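Long-range contacts in titin (Homo sapiens, PDB 5JDD), which is a giant muscle protein that probably acts as a molecular spring, here represented by three consecutive immunoglobulin domains of its I-band: residues A[4-9]-A[23-28]; A[30-35]-A[75-80]; A[103-108]-A[205-210]; A[179-184]-A[198-203]. One frame throughout, in Å; residues are numbered along the deposited sequence. Where two conformers were deposited one is given.

Interaction 1: A[4-9]-A[23-28]; sequences VKIIKK and FEVSVS
Strand 6-8 runs antiparallel to strand 23-27, with I6 facing V27 as a non-hydrogen-bonded pair and K8 facing S26 as a hydrogen-bonded one, and the register slips by one residue between them. The slip is a classic beta bulge: I7 and K8 both stand against S26, and S26 O accepts from I7 N at 2.8 Å and from K8 N at 3.2 Å. Both donors reach it from the same face of its carbonyl plane, K8 N standing well above that plane. S26 N donates to K8 O at 2.9 Å. The helix-like psi of I7 (-50°) kinks the chain here, and I7 CB lies 3.6 Å from S26 OG, while I7 CG1 reaches on to the backbone between V27 and S28. This is the edge of the immunoglobulin I-set sandwich, where the short first strand joins the four-stranded sheet beside strand 21-27, itself paired on its other side with strand 57-62. On the side facing the sandwich interior, the I6 and V25 side chains cross at about a right angle, I6 CG2 lying 3.9 Å from V25 CG2, and I6 also packs on L80. On the outer side, K8 CG lies anti to the backbone N (chi1 172°), and the bent chain beyond it brings K8 CE to 3.4 Å from E24 O. At the far end S28 OG, held between its own backbone N and carbonyl carbon (chi1 54°), accepts from K5 N at 2.8 Å. The K5 side chain bends back past S28, its NZ bonding to M3 O.

Interaction 2: A[30-35]-A[75-80]; sequences DTVPVK and AVVGQL
V77 meets two valines of segment 30-35 with its two methyl groups, each in a different way. Its CG1 touches V32 CG1 at 3.6 Å, the two side chains crossing at about a right angle, whereas its CG2 lies 3.9 Å from V34 CG1 in the conformer described, with the V34 and V77 side chains side by side and pointing the same way. The torsions divide the work: V77 CG1 is anti to the backbone N (chi1 -178°), which sends this branch toward V32 and puts CG2 beside the N, next to V34. Packing of V27 against both V32 and V77 continues the cluster into the facing sheet, and V4 adds to it from the start of the chain. In the immunoglobulin I-set sandwich, this is where the chain, having left strand 21-27, crosses to the other sheet and enters strand 35-38 beside strand 71-77. The two strands meet at K35 and V76, an antiparallel hydrogen-bonded pair. K35 N bonds to V76 O at 3.1 Å, and V76 N returns to K35 O at 2.8 Å, almost straight at 170°. The carbonyl oxygens also receive CA-H contacts, V34 CA on V76 O and A75 CA on K35 O. Beyond V76 the second segment reverses in a type II' turn from V77 to L80, with G78 at the positive phi (63°) that suits glycine. A water joins the two segments beyond the K35-V76 pair: it donates to P33 O at 2.7 Å and accepts from G78 N at 2.8 Å.

Interaction 3: A[103-108]-A[205-210]; sequences PETKTA and GISYKW
T105 OG1 is held from two sides at the junction of two consecutive immunoglobulin I-set domains: it gives its proton to E104 O at 2.6 Å and accepts from S207 N at 3.0 Å, along a nearly straight N-H...O line of 167°. The bond to E104 O lies in the carbonyl plane, on a lone pair of that oxygen; with the proton spent there, the hydroxyl oxygen serves as acceptor for the neighbouring domain. T105 sits in a type II turn from P103 to K106, closed by K106 N bonding to P103 O, with the positive phi (80°) expected of the third turn residue. With OG1 between the backbone N and carbonyl carbon of T105 (chi1 80°), it lies close to E104 O of its own chain segment and also faces S207 N. T105 OG1 also lies 3.4 Å from I206 CA, and the CG2 branch of I206 approaches E104 O. The CB atoms of T105 and S207 meet at 3.9 Å. On the other flank the K106 chain passes alongside G205, K106 CG being 3.6 Å from G205 O; NZ goes further, to E204 O, so that a lysine of one domain binds the backbone of the next. E104 likewise spans the junction, its carboxylate taking the N-H of I178 and, more weakly, that of K253. These bonds tie the residue before T105 to the following domain. A water supplements the direct bond between T105 and S207: it donates to T105 O at 2.8 Å and, in the conformer described, accepts from S207 OG at 2.9 Å.

Interaction 4: A[179-184]-A[198-203]; sequences MITSML and EVTVNY
A classic beta bulge joins the short edge strand 180-182 to strand 195-201, with T181 and S182 both facing T200. T200 O accepts from T181 N at 2.8 Å and from S182 N at 3.2 Å, the two donors tilted to the same face of its carbonyl plane. T200 N donates to S182 O at 3.0 Å. On the outer side T181 OG1 lies 3.4 Å from T200 CG2, and a water bridges that hydroxyl to V201 O. T200 OG1 turns instead to T231 on the neighbouring strand. Toward the sandwich interior, L184 crosses V199 obliquely, L184 CG lying 3.5 Å from V199 CG1 in the conformer described. I180 and V201 meet more loosely there, and both pack on F249. At the entrance to the pair, N202 folds its amide back with CG between its backbone N and carbonyl carbon (chi1 61°). N202 OD1 thereby receives M179 N at 2.9 Å in an almost straight bond (173°), although the donor stands above the amide carbonyl plane. ND2 lies beside M179 CB, and the N202 CG rests over the rim of one face of the Y203 ring. A second water links S182 OG, M183 O and E198 O at the opposite end. A bulged first strand paired antiparallel along the edge of the four-stranded sheet belongs here to the immunoglobulin I-set beta sandwich.

How the interactions relate
Interactions 1 and 2 share the first immunoglobulin domain: their centres lie 9 Å apart, and they touch through apolar side chains between the facing sheets, V25 on A75 among them. Interaction 4 is formed in the third domain by the strands equivalent to those of interaction 1, with centres about 81 Å apart. Interaction 3 joins the second domain to the third; interaction 4 is nested in the loop that it closes, 13 Å away between centres, and P103 touches Y203 while W210 touches L184. Interactions 1 and 2 precede both along the chain. Edge-strand pairing within domains and one interdomain junction are consistent with an elongated tandem bearing load in series.

Interaction 1: A[4-9]-A[23-28]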
loop_
_atom_site.group_PDB
_atom_site.type_symbol
_atom_site.label_atom_id
_atom_site.label_comp_id
_atom_site.label_asym_id
_atom_site.label_seq_id
_atom_site.Cartn_x
_atom_site.Cartn_y
_atom_site.Cartn_z
ATOM N N VAL A 4 -4.014 46.714 35.727
ATOM C CA VAL A 4 -4.310 45.555 34.884
ATOM C C VAL A 4 -3.110 44.612 34.849
ATOM O O VAL A 4 -1.975 45.040 34.631
ATOM C CB VAL A 4 -4.697 45.965 33.440
ATOM C CG1 VAL A 4 -4.858 44.739 32.554
ATOM C CG2 VAL A 4 -5.979 46.790 33.448
ATOM N N LYS A 5 -3.368 43.328 35.072
ATOM C CA LYS A 5 -2.328 42.315 35.114
ATOM C C LYS A 5 -2.675 41.181 34.149
ATOM O O LYS A 5 -3.848 40.838 33.983
ATOM C CB LYS A 5 -2.214 41.751 36.538
ATOM C CG LYS A 5 -2.099 42.832 37.619
ATOM C CD LYS A 5 -2.171 42.263 39.040
ATOM C CE LYS A 5 -3.608 42.140 39.546
ATOM N NZ LYS A 5 -4.299 43.464 39.640
ATOM N N ILE A 6 -1.666 40.598 33.505
ATOM C CA ILE A 6 -1.883 39.338 32.812
ATOM C C ILE A 6 -1.833 38.214 33.852
ATOM O O ILE A 6 -0.897 38.122 34.654
ATOM C CB ILE A 6 -0.876 39.107 31.662
ATOM C CG1 ILE A 6 -1.129 40.114 30.532
ATOM C CG2 ILE A 6 -0.979 37.681 31.131
ATOM C CD1 ILE A 6 -0.104 40.063 29.424
ATOM N N ILE A 7 -2.869 37.383 33.849
ATOM C CA ILE A 7 -3.051 36.340 34.854
ATOM C C ILE A 7 -2.666 34.972 34.302
ATOM O O ILE A 7 -1.902 34.235 34.921
ATOM C CB ILE A 7 -4.511 36.326 35.356
ATOM C CG1 ILE A 7 -4.830 37.634 36.088
ATOM C CG2 ILE A 7 -4.789 35.096 36.241
ATOM C CD1 ILE A 7 -3.977 37.874 37.343
ATOM N N LYS A 8 -3.200 34.633 33.133
ATOM C CA LYS A 8 -2.845 33.389 32.464
ATOM C C LYS A 8 -2.359 33.682 31.044
ATOM O O LYS A 8 -3.053 34.346 30.268
ATOM C CB LYS A 8 -4.040 32.432 32.461
ATOM C CG LYS A 8 -3.842 31.182 31.622
ATOM C CD LYS A 8 -4.575 31.304 30.296
ATOM C CE LYS A 8 -3.938 30.436 29.228
ATOM N NZ LYS A 8 -3.355 29.201 29.819
ATOM N N LYS A 9 -1.164 33.199 30.712
ATOM C CA LYS A 9 -0.532 33.492 29.427
ATOM C C LYS A 9 -0.823 32.395 28.408
ATOM O O LYS A 9 -1.084 31.256 28.786
ATOM C CB LYS A 9 0.980 33.652 29.620
ATOM C CG LYS A 9 1.345 34.754 30.616
ATOM C CD LYS A 9 2.789 35.223 30.454
ATOM C CE LYS A 9 3.746 34.531 31.419
ATOM N NZ LYS A 9 4.178 33.194 30.929
ATOM N N PHE A 23 -5.438 30.254 20.918
ATOM C CA PHE A 23 -4.561 30.787 21.949
ATOM C C PHE A 23 -5.434 31.591 22.895
ATOM O O PHE A 23 -6.444 32.167 22.472
ATOM C CB PHE A 23 -3.505 31.706 21.336
ATOM C CG PHE A 23 -2.489 30.992 20.488
ATOM C CD1 PHE A 23 -1.446 30.290 21.079
ATOM C CD2 PHE A 23 -2.568 31.019 19.099
ATOM C CE1 PHE A 23 -0.501 29.623 20.303
ATOM C CE2 PHE A 23 -1.622 30.360 18.318
ATOM C CZ PHE A 23 -0.589 29.663 18.919
ATOM N N GLU A 24 -5.059 31.644 24.169
ATOM C CA GLU A 24 -5.888 32.300 25.175
ATOM C C GLU A 24 -5.037 33.105 26.140
ATOM O O GLU A 24 -4.024 32.606 26.636
ATOM C CB GLU A 24 -6.659 31.239 25.956
ATOM C CG GLU A 24 -7.718 31.779 26.878
ATOM C CD GLU A 24 -8.751 30.725 27.215
ATOM O OE1 GLU A 24 -9.611 30.435 26.357
ATOM O OE2 GLU A 24 -8.694 30.173 28.331
ATOM N N VAL A 25 -5.445 34.344 26.407
ATOM C CA VAL A 25 -4.826 35.129 27.476
ATOM C C VAL A 25 -5.919 35.586 28.433
ATOM O O VAL A 25 -7.018 35.950 27.993
ATOM C CB VAL A 25 -4.003 36.324 26.916
ATOM C CG1 VAL A 25 -4.876 37.254 26.087
ATOM C CG2 VAL A 25 -3.299 37.093 28.032
ATOM N N SER A 26 -5.659 35.512 29.736
ATOM C CA SER A 26 -6.620 36.030 30.702
ATOM C C SER A 26 -5.993 37.136 31.523
ATOM O O SER A 26 -4.783 37.122 31.813
ATOM C CB SER A 26 -7.183 34.926 31.600
ATOM O OG SER A 26 -6.364 34.712 32.737
ATOM N N VAL A 27 -6.821 38.102 31.895
ATOM C CA VAL A 27 -6.340 39.276 32.605
ATOM C C VAL A 27 -7.109 39.491 33.903
ATOM O O VAL A 27 -8.043 38.743 34.216
ATOM C CB VAL A 27 -6.399 40.542 31.703
ATOM C CG1 VAL A 27 -5.465 40.378 30.524
ATOM C CG2 VAL A 27 -7.824 40.802 31.192
ATOM N N SER A 28 -6.719 40.512 34.654
ATOM C CA SER A 28 -7.275 40.728 35.984
ATOM C C SER A 28 -8.584 41.505 35.972
ATOM O O SER A 28 -9.320 41.498 36.966
ATOM C CB SER A 28 -6.263 41.473 36.847
ATOM O OG SER A 28 -5.837 42.662 36.206
#

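Interaction 2: A[30-35]-A[75-80]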
loop_
_atom_site.group_PDB
_atom_site.type_symbol
_atom_site.label_atom_id
_atom_site.label_comp_id
_atom_site.label_asym_id
_atom_site.label_seq_id
_atom_site.Cartn_x
_atom_site.Cartn_y
_atom_site.Cartn_z
ATOM N N ASP A 30 -12.192 43.087 33.772
ATOM C CA ASP A 30 -13.167 42.986 32.693
ATOM C C ASP A 30 -12.947 44.111 31.679
ATOM O O ASP A 30 -12.391 45.162 32.016
ATOM C CB ASP A 30 -14.576 43.098 33.283
ATOM C CG ASP A 30 -15.656 42.638 32.326
ATOM O OD1 ASP A 30 -15.353 42.415 31.136
ATOM O OD2 ASP A 30 -16.819 42.510 32.769
ATOM N N THR A 31 -13.394 43.891 30.447
ATOM C CA THR A 31 -13.385 44.913 29.389
ATOM C C THR A 31 -12.040 45.594 29.080
ATOM O O THR A 31 -11.994 46.786 28.762
ATOM C CB THR A 31 -14.467 45.995 29.628
ATOM O OG1 THR A 31 -15.206 45.695 30.820
ATOM C CG2 THR A 31 -15.428 46.036 28.454
ATOM N N VAL A 32 -10.954 44.835 29.167
ATOM C CA VAL A 32 -9.637 45.309 28.749
ATOM C C VAL A 32 -9.470 45.006 27.264
ATOM O O VAL A 32 -9.690 43.875 26.838
ATOM C CB VAL A 32 -8.527 44.574 29.518
ATOM C CG1 VAL A 32 -7.161 44.991 29.018
ATOM C CG2 VAL A 32 -8.659 44.836 31.010
ATOM N N PRO A 33 -9.100 46.012 26.456
ATOM C CA PRO A 33 -8.936 45.710 25.029
ATOM C C PRO A 33 -7.631 44.964 24.763
ATOM O O PRO A 33 -6.637 45.187 25.459
ATOM C CB PRO A 33 -8.924 47.093 24.372
ATOM C CG PRO A 33 -8.434 48.022 25.454
ATOM C CD PRO A 33 -8.931 47.445 26.759
ATOM N N VAL A 34 -7.652 44.070 23.777
ATOM C CA VAL A 34 -6.469 43.290 23.428
ATOM C C VAL A 34 -6.206 43.353 21.938
ATOM O O VAL A 34 -7.101 43.662 21.145
ATOM C CB VAL A 34 -6.618 41.806 23.815
ATOM C CG1 VAL A 34 -6.805 41.662 25.309
ATOM C CG2 VAL A 34 -7.779 41.164 23.059
ATOM N N LYS A 35 -4.959 43.103 21.560
ATOM C CA LYS A 35 -4.587 42.934 20.162
ATOM C C LYS A 35 -3.764 41.668 20.018
ATOM O O LYS A 35 -3.049 41.283 20.941
ATOM C CB LYS A 35 -3.761 44.123 19.667
ATOM C CG LYS A 35 -4.557 45.405 19.492
ATOM C CD LYS A 35 -3.661 46.539 19.013
ATOM C CE LYS A 35 -4.473 47.792 18.739
ATOM N NZ LYS A 35 -3.630 48.938 18.287
ATOM N N ALA A 75 0.040 38.293 22.099
ATOM C CA ALA A 75 -1.082 39.043 22.653
ATOM C C ALA A 75 -0.538 40.296 23.322
ATOM O O ALA A 75 0.414 40.227 24.097
ATOM C CB ALA A 75 -1.848 38.210 23.652
ATOM N N VAL A 76 -1.144 41.437 23.012
ATOM C CA VAL A 76 -0.757 42.706 23.608
ATOM C C VAL A 76 -1.894 43.253 24.453
ATOM O O VAL A 76 -3.014 43.409 23.964
ATOM C CB VAL A 76 -0.383 43.749 22.547
ATOM C CG1 VAL A 76 0.035 45.055 23.209
ATOM C CG2 VAL A 76 0.735 43.230 21.663
ATOM N N VAL A 77 -1.592 43.526 25.721
ATOM C CA VAL A 77 -2.551 44.064 26.675
ATOM C C VAL A 77 -1.907 45.290 27.313
ATOM O O VAL A 77 -1.026 45.157 28.164
ATOM C CB VAL A 77 -2.862 43.035 27.779
ATOM C CG1 VAL A 77 -3.900 43.583 28.740
ATOM C CG2 VAL A 77 -3.329 41.712 27.170
ATOM N N GLY A 78 -2.329 46.482 26.900
ATOM C CA GLY A 78 -1.628 47.691 27.303
ATOM C C GLY A 78 -0.209 47.651 26.760
ATOM O O GLY A 78 -0.006 47.481 25.558
ATOM N N GLN A 79 0.776 47.795 27.643
ATOM C CA GLN A 79 2.170 47.639 27.235
ATOM C C GLN A 79 2.676 46.234 27.562
ATOM O O GLN A 79 3.841 45.914 27.307
ATOM C CB GLN A 79 3.057 48.681 27.914
ATOM C CG GLN A 79 2.689 50.119 27.600
ATOM C CD GLN A 79 3.429 51.102 28.482
ATOM O OE1 GLN A 79 4.490 50.792 29.024
ATOM N NE2 GLN A 79 2.867 52.292 28.641
ATOM N N LEU A 80 1.798 45.410 28.133
ATOM C CA LEU A 80 2.145 44.034 28.481
ATOM C C LEU A 80 2.005 43.159 27.249
ATOM O O LEU A 80 1.049 43.299 26.484
ATOM C CB LEU A 80 1.225 43.500 29.582
ATOM C CG LEU A 80 1.130 44.332 30.862
ATOM C CD1 LEU A 80 -0.033 43.846 31.708
ATOM C CD2 LEU A 80 2.429 44.265 31.649
HETATM O O HOH W 1 -5.053 47.133 26.396
#

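Interaction 3: A[103-108]-A[205-210]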
loop_
_atom_site.group_PDB
_atom_site.type_symbol
_atom_site.label_atom_id
_atom_site.label_comp_id
_atom_site.label_asym_id
_atom_site.label_seq_id
_atom_site.Cartn_x
_atom_site.Cartn_y
_atom_site.Cartn_z
ATOM N N PRO A 103 8.082 -12.975 -9.715
ATOM C CA PRO A 103 7.705 -13.868 -10.817
ATOM C C PRO A 103 6.202 -13.865 -11.047
ATOM O O PRO A 103 5.431 -13.805 -10.068
ATOM C CB PRO A 103 8.144 -15.251 -10.320
ATOM C CG PRO A 103 9.237 -14.957 -9.337
ATOM C CD PRO A 103 8.839 -13.670 -8.660
ATOM N N GLU A 104 5.798 -13.957 -12.310
ATOM C CA GLU A 104 4.378 -14.049 -12.628
ATOM C C GLU A 104 3.731 -15.191 -11.852
ATOM O O GLU A 104 4.365 -16.221 -11.583
ATOM C CB GLU A 104 4.144 -14.191 -14.134
ATOM C CG GLU A 104 4.853 -15.368 -14.741
ATOM C CD GLU A 104 4.661 -15.486 -16.253
ATOM O OE1 GLU A 104 5.465 -16.195 -16.884
ATOM O OE2 GLU A 104 3.703 -14.901 -16.815
ATOM N N THR A 105 2.461 -14.964 -11.499
ATOM C CA THR A 105 1.617 -15.823 -10.646
ATOM C C THR A 105 1.853 -15.671 -9.139
ATOM O O THR A 105 1.017 -16.092 -8.331
ATOM C CB THR A 105 1.614 -17.341 -11.023
ATOM O OG1 THR A 105 2.793 -17.979 -10.509
ATOM C CG2 THR A 105 1.492 -17.549 -12.541
ATOM N N LYS A 106 2.970 -15.066 -8.751
ATOM C CA LYS A 106 3.243 -14.902 -7.325
ATOM C C LYS A 106 2.722 -13.564 -6.800
ATOM O O LYS A 106 2.293 -12.708 -7.567
ATOM C CB LYS A 106 4.737 -15.088 -7.028
ATOM C CG LYS A 106 5.231 -16.499 -7.374
ATOM C CD LYS A 106 6.675 -16.713 -6.939
ATOM C CE LYS A 106 6.793 -16.794 -5.421
ATOM N NZ LYS A 106 8.211 -17.084 -5.008
ATOM N N THR A 107 2.756 -13.400 -5.485
ATOM C CA THR A 107 2.203 -12.222 -4.838
ATOM C C THR A 107 3.268 -11.143 -4.684
ATOM O O THR A 107 4.412 -11.440 -4.322
ATOM C CB THR A 107 1.670 -12.598 -3.448
ATOM O OG1 THR A 107 0.637 -13.587 -3.592
ATOM C CG2 THR A 107 1.118 -11.384 -2.724
ATOM N N ALA A 108 2.893 -9.897 -4.973
ATOM C CA ALA A 108 3.782 -8.755 -4.783
ATOM C C ALA A 108 3.247 -7.912 -3.644
ATOM O O ALA A 108 2.042 -7.823 -3.434
ATOM C CB ALA A 108 3.856 -7.912 -6.046
ATOM N N GLY A 205 7.116 -21.674 -6.043
ATOM C CA GLY A 205 5.867 -21.083 -5.591
ATOM C C GLY A 205 4.980 -20.568 -6.703
ATOM O O GLY A 205 4.050 -19.804 -6.465
ATOM N N ILE A 206 5.251 -20.986 -7.931
ATOM C CA ILE A 206 4.428 -20.530 -9.037
ATOM C C ILE A 206 3.167 -21.378 -9.175
ATOM O O ILE A 206 3.099 -22.497 -8.658
ATOM C CB ILE A 206 5.241 -20.454 -10.340
ATOM C CG1 ILE A 206 5.975 -21.765 -10.600
ATOM C CG2 ILE A 206 6.278 -19.349 -10.219
ATOM C CD1 ILE A 206 5.190 -22.776 -11.387
ATOM N N SER A 207 2.158 -20.822 -9.832
ATOM C CA SER A 207 0.937 -21.558 -10.112
ATOM C C SER A 207 1.038 -22.207 -11.483
ATOM O O SER A 207 1.690 -21.680 -12.396
ATOM C CB SER A 207 -0.280 -20.639 -10.053
ATOM O OG SER A 207 -0.474 -20.160 -8.733
ATOM N N TYR A 208 0.388 -23.348 -11.636
ATOM C CA TYR A 208 0.487 -24.098 -12.876
ATOM C C TYR A 208 -0.768 -24.918 -13.121
ATOM O O TYR A 208 -1.611 -25.082 -12.234
ATOM C CB TYR A 208 1.686 -25.053 -12.811
ATOM C CG TYR A 208 1.489 -26.170 -11.803
ATOM C CD1 TYR A 208 0.909 -27.373 -12.185
ATOM C CD2 TYR A 208 1.863 -26.013 -10.466
ATOM C CE1 TYR A 208 0.705 -28.389 -11.274
ATOM C CE2 TYR A 208 1.668 -27.039 -9.544
ATOM C CZ TYR A 208 1.090 -28.223 -9.961
ATOM O OH TYR A 208 0.866 -29.274 -9.091
ATOM N N LYS A 209 -0.862 -25.463 -14.329
ATOM C CA LYS A 209 -1.854 -26.489 -14.630
ATOM C C LYS A 209 -1.299 -27.428 -15.688
ATOM O O LYS A 209 -0.298 -27.133 -16.356
ATOM C CB LYS A 209 -3.169 -25.876 -15.107
ATOM C CG LYS A 209 -3.049 -25.155 -16.419
ATOM C CD LYS A 209 -4.291 -24.315 -16.696
ATOM C CE LYS A 209 -4.081 -23.470 -17.945
ATOM N NZ LYS A 209 -5.248 -22.582 -18.221
ATOM N N TRP A 210 -1.944 -28.573 -15.825
ATOM C CA TRP A 210 -1.595 -29.527 -16.864
ATOM C C TRP A 210 -2.778 -29.725 -17.782
ATOM O O TRP A 210 -3.931 -29.744 -17.323
ATOM C CB TRP A 210 -1.242 -30.874 -16.243
ATOM C CG TRP A 210 0.025 -30.889 -15.427
ATOM C CD1 TRP A 210 0.168 -30.508 -14.116
ATOM C CD2 TRP A 210 1.317 -31.339 -15.856
ATOM N NE1 TRP A 210 1.476 -30.687 -13.714
ATOM C CE2 TRP A 210 2.195 -31.205 -14.761
ATOM C CE3 TRP A 210 1.816 -31.850 -17.063
ATOM C CZ2 TRP A 210 3.553 -31.554 -14.836
ATOM C CZ3 TRP A 210 3.169 -32.201 -17.136
ATOM C CH2 TRP A 210 4.015 -32.056 -16.026
HETATM O O HOH W 2 -1.373 -17.410 -8.717
#

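Interaction 4: A[179-184]-A[198-203]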
loop_
_atom_site.group_PDB
_atom_site.type_symbol
_atom_site.label_atom_id
_atom_site.label_comp_id
_atom_site.label_asym_id
_atom_site.label_seq_id
_atom_site.Cartn_x
_atom_site.Cartn_y
_atom_site.Cartn_z
ATOM N N MET A 179 10.377 -19.357 -16.502
ATOM C CA MET A 179 11.110 -20.082 -17.523
ATOM C C MET A 179 11.189 -21.549 -17.182
ATOM O O MET A 179 11.291 -21.936 -16.011
ATOM C CB MET A 179 12.497 -19.479 -17.709
ATOM C CG MET A 179 12.432 -18.024 -18.109
ATOM S SD MET A 179 14.052 -17.386 -18.560
ATOM C CE MET A 179 13.635 -15.693 -18.975
ATOM N N ILE A 180 11.117 -22.370 -18.218
ATOM C CA ILE A 180 11.215 -23.804 -18.041
ATOM C C ILE A 180 12.662 -24.216 -18.302
ATOM O O ILE A 180 13.219 -23.989 -19.385
ATOM C CB ILE A 180 10.206 -24.527 -18.934
ATOM C CG1 ILE A 180 8.780 -24.255 -18.424
ATOM C CG2 ILE A 180 10.484 -26.031 -18.931
ATOM C CD1 ILE A 180 7.676 -24.627 -19.401
ATOM N N THR A 181 13.293 -24.761 -17.267
ATOM C CA THR A 181 14.711 -25.079 -17.337
ATOM C C THR A 181 14.960 -26.535 -17.720
ATOM O O THR A 181 16.039 -26.874 -18.207
ATOM C CB THR A 181 15.433 -24.707 -16.036
ATOM O OG1 THR A 181 14.943 -25.513 -14.958
ATOM C CG2 THR A 181 15.184 -23.239 -15.705
ATOM N N SER A 182 13.967 -27.393 -17.493
ATOM C CA SER A 182 13.986 -28.750 -18.027
ATOM C C SER A 182 12.612 -29.040 -18.593
ATOM O O SER A 182 11.633 -29.132 -17.848
ATOM C CB SER A 182 14.319 -29.764 -16.936
ATOM O OG SER A 182 14.580 -31.035 -17.509
ATOM N N MET A 183 12.541 -29.181 -19.912
ATOM C CA MET A 183 11.267 -29.364 -20.595
ATOM C C MET A 183 10.746 -30.792 -20.494
ATOM O O MET A 183 11.490 -31.721 -20.156
ATOM C CB MET A 183 11.407 -28.984 -22.068
ATOM C CG MET A 183 11.651 -27.510 -22.291
ATOM S SD MET A 183 12.287 -27.165 -23.938
ATOM C CE MET A 183 12.359 -25.375 -23.880
ATOM N N LEU A 184 9.458 -30.962 -20.788
ATOM C CA LEU A 184 8.857 -32.292 -20.867
ATOM C C LEU A 184 9.528 -33.098 -21.965
ATOM O O LEU A 184 9.895 -32.562 -23.022
ATOM C CB LEU A 184 7.372 -32.191 -21.216
ATOM C CG LEU A 184 6.422 -31.723 -20.123
ATOM C CD1 LEU A 184 4.983 -31.654 -20.648
ATOM C CD2 LEU A 184 6.504 -32.669 -18.929
ATOM N N GLU A 198 7.733 -34.854 -16.078
ATOM C CA GLU A 198 8.382 -33.908 -15.158
ATOM C C GLU A 198 8.896 -32.673 -15.891
ATOM O O GLU A 198 9.451 -32.783 -16.987
ATOM C CB GLU A 198 9.567 -34.570 -14.450
ATOM C CG GLU A 198 9.245 -35.834 -13.680
ATOM C CD GLU A 198 10.471 -36.441 -13.023
ATOM O OE1 GLU A 198 10.815 -36.017 -11.900
ATOM O OE2 GLU A 198 11.094 -37.337 -13.636
ATOM N N VAL A 199 8.691 -31.507 -15.280
ATOM C CA VAL A 199 9.290 -30.265 -15.761
ATOM C C VAL A 199 9.979 -29.584 -14.608
ATOM O O VAL A 199 9.609 -29.769 -13.452
ATOM C CB VAL A 199 8.263 -29.245 -16.290
ATOM C CG1 VAL A 199 7.731 -29.658 -17.617
ATOM C CG2 VAL A 199 7.134 -29.046 -15.290
ATOM N N THR A 200 11.008 -28.809 -14.918
ATOM C CA THR A 200 11.648 -27.990 -13.899
ATOM C C THR A 200 11.523 -26.542 -14.330
ATOM O O THR A 200 11.678 -26.230 -15.516
ATOM C CB THR A 200 13.120 -28.374 -13.686
ATOM O OG1 THR A 200 13.193 -29.772 -13.371
ATOM C CG2 THR A 200 13.717 -27.569 -12.537
ATOM N N VAL A 201 11.186 -25.673 -13.383
ATOM C CA VAL A 201 11.047 -24.237 -13.652
ATOM C C VAL A 201 12.084 -23.445 -12.868
ATOM O O VAL A 201 12.803 -24.004 -12.036
ATOM C CB VAL A 201 9.637 -23.716 -13.312
ATOM C CG1 VAL A 201 8.591 -24.376 -14.213
ATOM C CG2 VAL A 201 9.303 -23.967 -11.840
ATOM N N ASN A 202 12.170 -22.142 -13.123
ATOM C CA ASN A 202 13.187 -21.319 -12.467
ATOM C C ASN A 202 12.801 -20.700 -11.119
ATOM O O ASN A 202 13.667 -20.207 -10.397
ATOM C CB ASN A 202 13.716 -20.238 -13.426
ATOM C CG ASN A 202 12.633 -19.277 -13.912
ATOM O OD1 ASN A 202 11.436 -19.572 -13.864
ATOM N ND2 ASN A 202 13.062 -18.122 -14.414
ATOM N N TYR A 203 11.514 -20.710 -10.781
ATOM C CA TYR A 203 11.047 -20.075 -9.552
ATOM C C TYR A 203 10.177 -20.999 -8.720
ATOM O O TYR A 203 9.346 -21.740 -9.250
ATOM C CB TYR A 203 10.229 -18.817 -9.861
ATOM C CG TYR A 203 10.945 -17.715 -10.605
ATOM C CD1 TYR A 203 12.059 -17.086 -10.054
ATOM C CD2 TYR A 203 10.472 -17.259 -11.825
ATOM C CE1 TYR A 203 12.707 -16.047 -10.725
ATOM C CE2 TYR A 203 11.104 -16.224 -12.504
ATOM C CZ TYR A 203 12.225 -15.625 -11.953
ATOM O OH TYR A 203 12.858 -14.595 -12.622
HETATM O O HOH W 3 15.459 -24.545 -12.292
HETATM O O HOH W 4 12.351 -32.531 -17.502
#